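PDB 1RYB: chloroplastic group IIB intron splicing facilitator CRS2, chloroplastic from Zea mays, which is required for splicing group IIB introns in chloroplasts, working in complexes with CAF1 or CAF2, and has no peptidyl-tRNA hydrolase activity. Local coordinates for residues 39-44 and 103-108; 75-80 and 86-91; 132-137 and 143-148. All blocks are in the same frame, centred on the assembly; numbering follows the deposited sequence.

Read from the N terminus, the chain forms strand 18-22 and then helix 37-48, and runs on through the antiparallel strands 55-57, 60-67 and 70-77. A short connection brings 86-91 back against 75-80, and this small loop, contact 2, closes before 103-108 reaches the helix and completes contact 1; the smaller loop therefore sits within the larger one. Contact 3 follows in series, with 143-148 returning to 132-137, and no loops cross. All three reach one mixed sheet: contact 1 ties on a helix from one face, contacts 2 and 3 from the other. The salt bridge Asp43-Lys76 joins contacts 1 and 2, while packing of Ile88 on Val133 joins contacts 2 and 3.

Contact 1: 39-44 and 103-108; sequences FEMVDR and LLIYDD
At the heart of the peptidyl-tRNA hydrolase fold, Met41 and Val42 of helix 37-48 close on a single residue of the central sheet, Ile105 of strand 102-108. The contact is wholly apolar and small, burying 131 Å² in all, and about half of that belongs to Ile105. The isoleucine works with both of its branches. With CG2 anti to the backbone N, that methyl lies against the root of Met41, 3.7 Å from Met41 CB and 3.8 Å from Met41 CG. The longer branch places CD1 beside CG2 on the same side of the methionine, 3.9 Å from Met41 CG, and extends to Val42, whose CG1 lies 4.0 Å from Ile105 CD1. The two helix residues are met differently: Met41 crosses Ile105 at about a right angle, whereas Val42 slides past it in the opposite direction. Met41 bends at both chi2 (69°) and chi3 (76°), which turns the thioether aside and gives the touching to its CB and CG; the residue also packs on Leu179 of helix 169-192. Strand 102-108 lies between the parallel strands 18-22 and 145-149, and its alternating side chains serve the two faces of the sheet. Ile105 faces helix 37-48, while Leu104 points away from it and packs on Leu130 and Val133 of helix 128-136. Two residues beyond Ile105, Asp107 hydrogen-bonds through OD2 to His35 ND1 and through OD1 to His127 NE2, the pairing with His35 being consistent with the catalytic site of related peptidyl-tRNA hydrolases, here in a protein without that activity.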
loop_
_atom_site.group_PDB
_atom_site.type_symbol
_atom_site.label_atom_id
_atom_site.label_comp_id
_atom_site.label_asym_id
_atom_site.label_seq_id
_atom_site.Cartn_x
_atom_site.Cartn_y
_atom_site.Cartn_z
ATOM N N PHE A 39 0.388 2.885 -4.624
ATOM C CA PHE A 39 -0.565 2.805 -5.752
ATOM C C PHE A 39 0.018 1.890 -6.871
ATOM O O PHE A 39 -0.652 1.026 -7.460
ATOM C CB PHE A 39 -0.752 4.211 -6.373
ATOM C CG PHE A 39 -1.873 5.069 -5.750
ATOM C CD1 PHE A 39 -2.475 4.742 -4.533
ATOM C CD2 PHE A 39 -2.336 6.186 -6.451
ATOM C CE1 PHE A 39 -3.501 5.557 -4.042
ATOM C CE2 PHE A 39 -3.363 7.010 -5.984
ATOM C CZ PHE A 39 -3.933 6.691 -4.754
ATOM N N GLU A 40 1.328 2.068 -7.172
ATOM C CA GLU A 40 1.941 1.225 -8.198
ATOM C C GLU A 40 1.841 -0.228 -7.852
ATOM O O GLU A 40 1.626 -1.089 -8.692
ATOM C CB GLU A 40 3.445 1.602 -8.380
ATOM C CG GLU A 40 3.631 3.061 -8.970
ATOM C CD GLU A 40 5.081 3.276 -9.368
ATOM O OE1 GLU A 40 5.738 4.215 -9.019
ATOM O OE2 GLU A 40 5.614 2.251 -9.945
ATOM N N MET A 41 2.112 -0.560 -6.576
ATOM C CA MET A 41 2.076 -1.977 -6.150
ATOM C C MET A 41 0.687 -2.558 -6.299
ATOM O O MET A 41 0.524 -3.664 -6.794
ATOM C CB MET A 41 2.555 -2.162 -4.684
ATOM C CG MET A 41 2.667 -3.620 -4.243
ATOM S SD MET A 41 4.009 -4.485 -5.082
ATOM C CE MET A 41 5.457 -3.832 -4.191
ATOM N N VAL A 42 -0.311 -1.850 -5.772
ATOM C CA VAL A 42 -1.663 -2.343 -5.937
ATOM C C VAL A 42 -2.079 -2.421 -7.442
ATOM O O VAL A 42 -2.797 -3.329 -7.844
ATOM C CB VAL A 42 -2.728 -1.699 -5.014
ATOM C CG1 VAL A 42 -2.313 -1.890 -3.567
ATOM C CG2 VAL A 42 -2.970 -0.250 -5.319
ATOM N N ASP A 43 -1.630 -1.509 -8.249
ATOM C CA ASP A 43 -1.946 -1.614 -9.664
ATOM C C ASP A 43 -1.397 -2.867 -10.225
ATOM O O ASP A 43 -1.998 -3.496 -11.046
ATOM C CB ASP A 43 -1.372 -0.450 -10.499
ATOM C CG ASP A 43 -2.196 0.830 -10.324
ATOM O OD1 ASP A 43 -3.364 0.846 -10.019
ATOM O OD2 ASP A 43 -1.506 1.921 -10.584
ATOM N N ARG A 44 -0.229 -3.209 -9.783
ATOM C CA ARG A 44 0.444 -4.397 -10.266
ATOM C C ARG A 44 -0.228 -5.631 -9.742
ATOM O O ARG A 44 -0.405 -6.613 -10.450
ATOM C CB ARG A 44 1.936 -4.326 -9.921
ATOM C CG ARG A 44 2.686 -5.576 -10.313
ATOM C CD ARG A 44 2.778 -5.826 -11.839
ATOM N NE ARG A 44 3.491 -7.105 -12.068
ATOM C CZ ARG A 44 2.943 -8.335 -12.150
ATOM N NH1 ARG A 44 1.628 -8.575 -12.138
ATOM N NH2 ARG A 44 3.759 -9.369 -12.284
ATOM N N LEU A 103 -4.578 -5.017 4.516
ATOM C CA LEU A 103 -3.170 -4.902 4.171
ATOM C C LEU A 103 -2.896 -3.528 3.640
ATOM O O LEU A 103 -3.435 -3.145 2.595
ATOM C CB LEU A 103 -2.784 -5.982 3.139
ATOM C CG LEU A 103 -1.400 -5.913 2.514
ATOM C CD1 LEU A 103 -0.321 -6.113 3.599
ATOM C CD2 LEU A 103 -1.309 -7.112 1.558
ATOM N N LEU A 104 -1.945 -2.826 4.325
ATOM C CA LEU A 104 -1.538 -1.515 3.836
ATOM C C LEU A 104 -0.222 -1.601 3.117
ATOM O O LEU A 104 0.728 -2.171 3.626
ATOM C CB LEU A 104 -1.391 -0.411 4.947
ATOM C CG LEU A 104 -2.647 0.375 5.189
ATOM C CD1 LEU A 104 -2.902 1.381 4.088
ATOM C CD2 LEU A 104 -3.858 -0.558 5.423
ATOM N N ILE A 105 -0.143 -0.950 1.946
ATOM C CA ILE A 105 1.068 -0.908 1.115
ATOM C C ILE A 105 1.494 0.551 0.926
ATOM O O ILE A 105 0.692 1.348 0.429
ATOM C CB ILE A 105 0.818 -1.649 -0.232
ATOM C CG1 ILE A 105 0.243 -3.033 0.072
ATOM C CG2 ILE A 105 2.158 -1.758 -1.024
ATOM C CD1 ILE A 105 0.248 -3.910 -1.201
ATOM N N TYR A 106 2.754 0.896 1.238
ATOM C CA TYR A 106 3.109 2.342 1.187
ATOM C C TYR A 106 4.613 2.553 1.138
ATOM O O TYR A 106 5.364 1.604 1.276
ATOM C CB TYR A 106 2.530 3.025 2.483
ATOM C CG TYR A 106 3.246 2.455 3.741
ATOM C CD1 TYR A 106 4.390 3.067 4.254
ATOM C CD2 TYR A 106 2.900 1.237 4.319
ATOM C CE1 TYR A 106 5.039 2.550 5.371
ATOM C CE2 TYR A 106 3.645 0.605 5.331
ATOM C CZ TYR A 106 4.691 1.316 5.911
ATOM O OH TYR A 106 5.461 0.773 6.946
ATOM N N ASP A 107 5.017 3.780 0.847
ATOM C CA ASP A 107 6.476 4.162 0.741
ATOM C C ASP A 107 7.090 4.280 2.111
ATOM O O ASP A 107 6.501 4.869 3.016
ATOM C CB ASP A 107 6.632 5.515 0.030
ATOM C CG ASP A 107 5.660 6.512 0.581
ATOM O OD1 ASP A 107 4.445 6.315 0.737
ATOM O OD2 ASP A 107 6.230 7.597 0.941
ATOM N N ASP A 108 8.276 3.776 2.286
ATOM C CA ASP A 108 8.873 3.873 3.635
ATOM C C ASP A 108 10.284 4.441 3.532
ATOM O O ASP A 108 11.165 3.879 2.874
ATOM C CB ASP A 108 8.831 2.533 4.315
ATOM C CG ASP A 108 9.398 2.509 5.688
ATOM O OD1 ASP A 108 10.152 3.361 6.108
ATOM O OD2 ASP A 108 9.099 1.399 6.314
#

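Contact 2: 75-80 and 86-91; sequences VKPQSY and EAIGPL
Val75 and Pro77 of strand 70-77 project onto helix 84-94 and meet Leu91, Ala87 and Ile88 through carbon alone. Val75 and Leu91 reach toward each other tip to tip: Leu91 CD1 stands 3.7 Å from Val75 CG1 and 4.1 Å from Val75 CG2, so one leucine methyl meets both branches of the valine. Pro77 is held at two corners of its ring. Its CB faces the methyl of Ala87, Pro77 CB to Ala87 CB being 3.6 Å, and its CG receives the end of Ile88, with Ile88 CD1 3.9 Å from Pro77 CG. Ile88 sets CG1 anti to its carbonyl carbon (chi1 -68°), and from there the chain crosses obliquely to the proline ring. The absence of a side chain beyond CB on Ala87 fits the close approach of the backbones, whose CA atoms come to 5.8 Å at Pro77 and Ala87. Strand and helix form the first half of a beta-alpha-beta crossover: the chain leaves strand 70-77, passes along helix 84-94 and re-enters the sheet as the parallel strand 102-108, with strand 18-22 between the two. The segment axes run at 138° to each other. Polar interactions stay within each segment or lead outside the pair. Ser79 OG donates to Tyr80 O at 2.9 Å, approaching from above the carbonyl plane, in the turn that carries Tyr80, which probably binds tRNA by analogy with related enzymes. In the helix, Leu91 N makes a weak bond to Ala87 O, next to the kink at Pro90, and Ala87 O also accepts a hydrogen bond from Ser58 OG. Lys76, pointing away from helix 84-94, forms a salt bridge with Asp43 of helix 37-48 on the other face of the sheet.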
loop_
_atom_site.group_PDB
_atom_site.type_symbol
_atom_site.label_atom_id
_atom_site.label_comp_id
_atom_site.label_asym_id
_atom_site.label_seq_id
_atom_site.Cartn_x
_atom_site.Cartn_y
_atom_site.Cartn_z
ATOM N N VAL A 75 -7.655 -1.547 -3.327
ATOM C CA VAL A 75 -8.145 -0.184 -3.165
ATOM C C VAL A 75 -7.047 0.887 -3.268
ATOM O O VAL A 75 -5.971 0.687 -2.740
ATOM C CB VAL A 75 -8.647 -0.107 -1.705
ATOM C CG1 VAL A 75 -9.115 1.293 -1.313
ATOM C CG2 VAL A 75 -9.693 -1.132 -1.383
ATOM N N LYS A 76 -7.370 1.998 -3.926
ATOM C CA LYS A 76 -6.537 3.206 -4.032
ATOM C C LYS A 76 -7.419 4.342 -3.557
ATOM O O LYS A 76 -8.337 4.808 -4.283
ATOM C CB LYS A 76 -6.087 3.503 -5.470
ATOM C CG LYS A 76 -5.115 2.385 -5.964
ATOM C CD LYS A 76 -4.314 2.795 -7.218
ATOM C CE LYS A 76 -5.213 2.893 -8.428
ATOM N NZ LYS A 76 -4.514 3.215 -9.706
ATOM N N PRO A 77 -7.228 4.781 -2.331
ATOM C CA PRO A 77 -8.005 5.898 -1.848
ATOM C C PRO A 77 -7.667 7.132 -2.684
ATOM O O PRO A 77 -6.516 7.361 -3.112
ATOM C CB PRO A 77 -7.502 6.156 -0.412
ATOM C CG PRO A 77 -6.834 4.840 0.005
ATOM C CD PRO A 77 -6.332 4.262 -1.310
ATOM N N GLN A 78 -8.704 7.875 -2.986
ATOM C CA GLN A 78 -8.584 9.098 -3.736
ATOM C C GLN A 78 -8.943 10.298 -2.839
ATOM O O GLN A 78 -9.623 11.215 -3.269
ATOM C CB GLN A 78 -9.523 9.087 -4.966
ATOM C CG GLN A 78 -9.322 7.793 -5.789
ATOM C CD GLN A 78 -7.966 7.716 -6.450
ATOM O OE1 GLN A 78 -7.288 6.643 -6.406
ATOM N NE2 GLN A 78 -7.594 8.809 -7.116
ATOM N N SER A 79 -8.482 10.243 -1.609
ATOM C CA SER A 79 -8.825 11.238 -0.602
ATOM C C SER A 79 -7.705 12.249 -0.307
ATOM O O SER A 79 -7.854 13.173 0.471
ATOM C CB SER A 79 -8.985 10.383 0.641
ATOM O OG SER A 79 -7.812 9.558 0.808
ATOM N N TYR A 80 -6.563 12.012 -0.915
ATOM C CA TYR A 80 -5.257 12.590 -0.569
ATOM C C TYR A 80 -4.688 11.758 0.542
ATOM O O TYR A 80 -5.455 11.193 1.379
ATOM C CB TYR A 80 -5.260 14.079 -0.159
ATOM C CG TYR A 80 -5.517 14.935 -1.374
ATOM C CD1 TYR A 80 -6.805 15.375 -1.653
ATOM C CD2 TYR A 80 -4.482 15.299 -2.233
ATOM C CE1 TYR A 80 -7.024 16.224 -2.746
ATOM C CE2 TYR A 80 -4.691 16.083 -3.365
ATOM C CZ TYR A 80 -5.986 16.503 -3.640
ATOM O OH TYR A 80 -6.174 17.311 -4.749
ATOM N N GLU A 86 -9.965 7.805 6.117
ATOM C CA GLU A 86 -11.331 8.174 5.826
ATOM C C GLU A 86 -11.917 7.306 4.767
ATOM O O GLU A 86 -13.116 7.127 4.745
ATOM C CB GLU A 86 -11.477 9.676 5.408
ATOM C CG GLU A 86 -11.154 10.549 6.637
ATOM C CD GLU A 86 -11.364 12.017 6.435
ATOM O OE1 GLU A 86 -10.899 12.811 7.185
ATOM O OE2 GLU A 86 -11.912 12.358 5.303
ATOM N N ALA A 87 -11.068 6.845 3.811
ATOM C CA ALA A 87 -11.518 5.958 2.754
ATOM C C ALA A 87 -11.520 4.475 3.230
ATOM O O ALA A 87 -12.481 3.718 3.015
ATOM C CB ALA A 87 -10.558 6.058 1.571
ATOM N N ILE A 88 -10.399 4.025 3.879
ATOM C CA ILE A 88 -10.239 2.643 4.229
ATOM C C ILE A 88 -11.136 2.149 5.355
ATOM O O ILE A 88 -11.652 1.026 5.308
ATOM C CB ILE A 88 -8.771 2.349 4.457
ATOM C CG1 ILE A 88 -8.025 2.458 3.110
ATOM C CG2 ILE A 88 -8.597 0.960 5.082
ATOM C CD1 ILE A 88 -6.549 2.840 3.303
ATOM N N GLY A 89 -11.314 2.950 6.412
ATOM C CA GLY A 89 -12.170 2.472 7.516
ATOM C C GLY A 89 -13.531 2.044 7.051
ATOM O O GLY A 89 -13.985 0.969 7.368
ATOM N N PRO A 90 -14.238 2.937 6.338
ATOM C CA PRO A 90 -15.562 2.614 5.897
ATOM C C PRO A 90 -15.622 1.417 4.988
ATOM O O PRO A 90 -16.633 0.698 4.991
ATOM C CB PRO A 90 -16.187 3.875 5.288
ATOM C CG PRO A 90 -15.453 4.994 6.020
ATOM C CD PRO A 90 -14.069 4.424 6.286
ATOM N N LEU A 91 -14.607 1.239 4.169
ATOM C CA LEU A 91 -14.605 0.067 3.295
ATOM C C LEU A 91 -14.483 -1.263 4.114
ATOM O O LEU A 91 -15.090 -2.295 3.797
ATOM C CB LEU A 91 -13.418 0.156 2.285
ATOM C CG LEU A 91 -13.699 1.165 1.146
ATOM C CD1 LEU A 91 -12.406 1.463 0.270
ATOM C CD2 LEU A 91 -14.941 0.695 0.303
#

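Contact 3: 132-137 and 143-148; sequences NVIEHL and FPRLSI
Phe143 offers its ring to three residues of segment 132-137, Val133, Ile134 and Leu137, each from a different direction. Leu137 lies over one face in a CH-pi contact, its CD1 4.1 Å from the centroid of the Phe143 ring. Ile134 arrives at the edge, near the ring plane, with CG1 3.5 Å from Phe143 CE2. Val133 is more distant and oblique, CG1 standing 4.1 Å from Phe143 CZ. The phenylalanine adopts the less usual first torsion, with CG between the backbone N and the carbonyl carbon (chi1 57°), and thereby swings the ring back toward the helix. On the face opposite Leu137 lies the guanidinium of Arg145, whose NH2 is 3.7 Å above the ring plane and displaced toward the rim. Arg145 gets there by bending at chi2 (88°), which folds the chain back over its own segment; NE donates to Phe143 O at 2.7 Å, almost within the guanidinium plane. NH1 and NH2 hold Gly123 O and Arg141 O, so the buried group is fixed by backbone carbonyls. The loop thus folds helix 128-136 onto one face of the sheet just before the chain enters it as strand 145-149, beside strand 102-108, whose Leu104 also packs on Phe143. Were Phe143 replaced by an alanine, a gap would probably open between Leu137 and Arg145, and Ile134 CG1 would probably lose the ring edge it packs against. Ile134, extended beyond CG1, passes the ring to bring CD1 within 4.2 Å of Arg145 NH2, crossing the arginine at about a right angle.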
loop_
_atom_site.group_PDB
_atom_site.type_symbol
_atom_site.label_atom_id
_atom_site.label_comp_id
_atom_site.label_asym_id
_atom_site.label_seq_id
_atom_site.Cartn_x
_atom_site.Cartn_y
_atom_site.Cartn_z
ATOM N N ASN A 132 -3.118 8.317 9.473
ATOM C CA ASN A 132 -4.550 8.484 9.352
ATOM C C ASN A 132 -5.305 7.155 9.294
ATOM O O ASN A 132 -6.435 7.065 9.778
ATOM C CB ASN A 132 -4.906 9.327 8.095
ATOM C CG ASN A 132 -6.343 9.780 8.076
ATOM O OD1 ASN A 132 -7.158 9.309 7.269
ATOM N ND2 ASN A 132 -6.707 10.648 9.037
ATOM N N VAL A 133 -4.701 6.096 8.687
ATOM C CA VAL A 133 -5.403 4.772 8.650
ATOM C C VAL A 133 -5.561 4.240 10.048
ATOM O O VAL A 133 -6.577 3.757 10.428
ATOM C CB VAL A 133 -4.665 3.732 7.783
ATOM C CG1 VAL A 133 -5.271 2.333 7.930
ATOM C CG2 VAL A 133 -4.597 4.185 6.298
ATOM N N ILE A 134 -4.511 4.310 10.811
ATOM C CA ILE A 134 -4.562 3.791 12.168
ATOM C C ILE A 134 -5.665 4.498 12.990
ATOM O O ILE A 134 -6.449 3.910 13.762
ATOM C CB ILE A 134 -3.149 3.840 12.878
ATOM C CG1 ILE A 134 -2.166 2.795 12.305
ATOM C CG2 ILE A 134 -3.321 3.670 14.421
ATOM C CD1 ILE A 134 -0.655 3.142 12.496
ATOM N N GLU A 135 -5.663 5.791 12.895
ATOM C CA GLU A 135 -6.646 6.498 13.594
ATOM C C GLU A 135 -8.072 6.032 13.170
ATOM O O GLU A 135 -8.920 5.825 14.004
ATOM C CB GLU A 135 -6.419 8.015 13.361
ATOM C CG GLU A 135 -7.709 8.848 13.381
ATOM C CD GLU A 135 -7.455 10.313 13.251
ATOM O OE1 GLU A 135 -8.373 11.125 13.237
ATOM O OE2 GLU A 135 -6.145 10.609 13.201
ATOM N N HIS A 136 -8.361 5.882 11.857
ATOM C CA HIS A 136 -9.661 5.432 11.398
ATOM C C HIS A 136 -9.958 3.980 11.635
ATOM O O HIS A 136 -11.056 3.498 11.318
ATOM C CB HIS A 136 -10.000 5.843 9.963
ATOM C CG HIS A 136 -10.267 7.288 9.880
ATOM N ND1 HIS A 136 -11.551 7.781 9.749
ATOM C CD2 HIS A 136 -9.394 8.363 9.887
ATOM C CE1 HIS A 136 -11.443 9.117 9.675
ATOM N NE2 HIS A 136 -10.172 9.504 9.788
ATOM N N LEU A 137 -8.953 3.277 12.174
ATOM C CA LEU A 137 -9.136 1.895 12.553
ATOM C C LEU A 137 -9.219 1.787 14.092
ATOM O O LEU A 137 -8.693 0.865 14.745
ATOM C CB LEU A 137 -8.060 0.934 11.985
ATOM C CG LEU A 137 -8.083 0.829 10.435
ATOM C CD1 LEU A 137 -6.927 -0.071 9.956
ATOM C CD2 LEU A 137 -9.396 0.323 9.934
ATOM N N PHE A 143 -2.576 -4.528 12.020
ATOM C CA PHE A 143 -2.893 -4.889 10.665
ATOM C C PHE A 143 -1.577 -5.070 9.894
ATOM O O PHE A 143 -0.604 -4.412 10.164
ATOM C CB PHE A 143 -3.880 -3.899 9.979
ATOM C CG PHE A 143 -3.402 -2.480 9.951
ATOM C CD1 PHE A 143 -2.621 -2.004 8.896
ATOM C CD2 PHE A 143 -3.702 -1.623 11.010
ATOM C CE1 PHE A 143 -2.157 -0.689 8.865
ATOM C CE2 PHE A 143 -3.232 -0.309 11.005
ATOM C CZ PHE A 143 -2.453 0.149 9.937
ATOM N N PRO A 144 -1.549 -5.937 8.921
ATOM C CA PRO A 144 -0.337 -6.123 8.162
ATOM C C PRO A 144 -0.000 -4.950 7.191
ATOM O O PRO A 144 -0.879 -4.315 6.645
ATOM C CB PRO A 144 -0.573 -7.369 7.317
ATOM C CG PRO A 144 -2.077 -7.501 7.270
ATOM C CD PRO A 144 -2.626 -6.845 8.498
ATOM N N ARG A 145 1.321 -4.766 6.970
ATOM C CA ARG A 145 1.836 -3.733 6.100
ATOM C C ARG A 145 2.916 -4.252 5.285
ATOM O O ARG A 145 3.841 -4.885 5.792
ATOM C CB ARG A 145 2.519 -2.600 6.863
ATOM C CG ARG A 145 1.762 -2.029 8.016
ATOM C CD ARG A 145 2.053 -2.778 9.278
ATOM N NE ARG A 145 1.139 -2.307 10.316
ATOM C CZ ARG A 145 1.346 -1.218 11.006
ATOM N NH1 ARG A 145 2.448 -0.473 10.810
ATOM N NH2 ARG A 145 0.455 -0.866 11.935
ATOM N N LEU A 146 2.965 -3.786 4.036
ATOM C CA LEU A 146 4.094 -4.063 3.170
ATOM C C LEU A 146 4.734 -2.720 2.885
ATOM O O LEU A 146 4.147 -1.839 2.214
ATOM C CB LEU A 146 3.692 -4.711 1.836
ATOM C CG LEU A 146 4.857 -4.967 0.886
ATOM C CD1 LEU A 146 5.768 -6.095 1.392
ATOM C CD2 LEU A 146 4.295 -5.321 -0.486
ATOM N N SER A 147 5.959 -2.508 3.467
ATOM C CA SER A 147 6.672 -1.235 3.282
ATOM C C SER A 147 7.457 -1.358 2.007
ATOM O O SER A 147 8.069 -2.424 1.769
ATOM C CB SER A 147 7.715 -0.991 4.414
ATOM O OG SER A 147 7.069 -0.843 5.655
ATOM N N ILE A 148 7.455 -0.302 1.206
ATOM C CA ILE A 148 8.239 -0.244 -0.020
ATOM C C ILE A 148 9.305 0.839 0.185
ATOM O O ILE A 148 8.962 2.009 0.224
ATOM C CB ILE A 148 7.423 0.119 -1.279
ATOM C CG1 ILE A 148 6.431 -0.987 -1.532
ATOM C CG2 ILE A 148 8.358 0.196 -2.465
ATOM C CD1 ILE A 148 5.328 -0.576 -2.514
#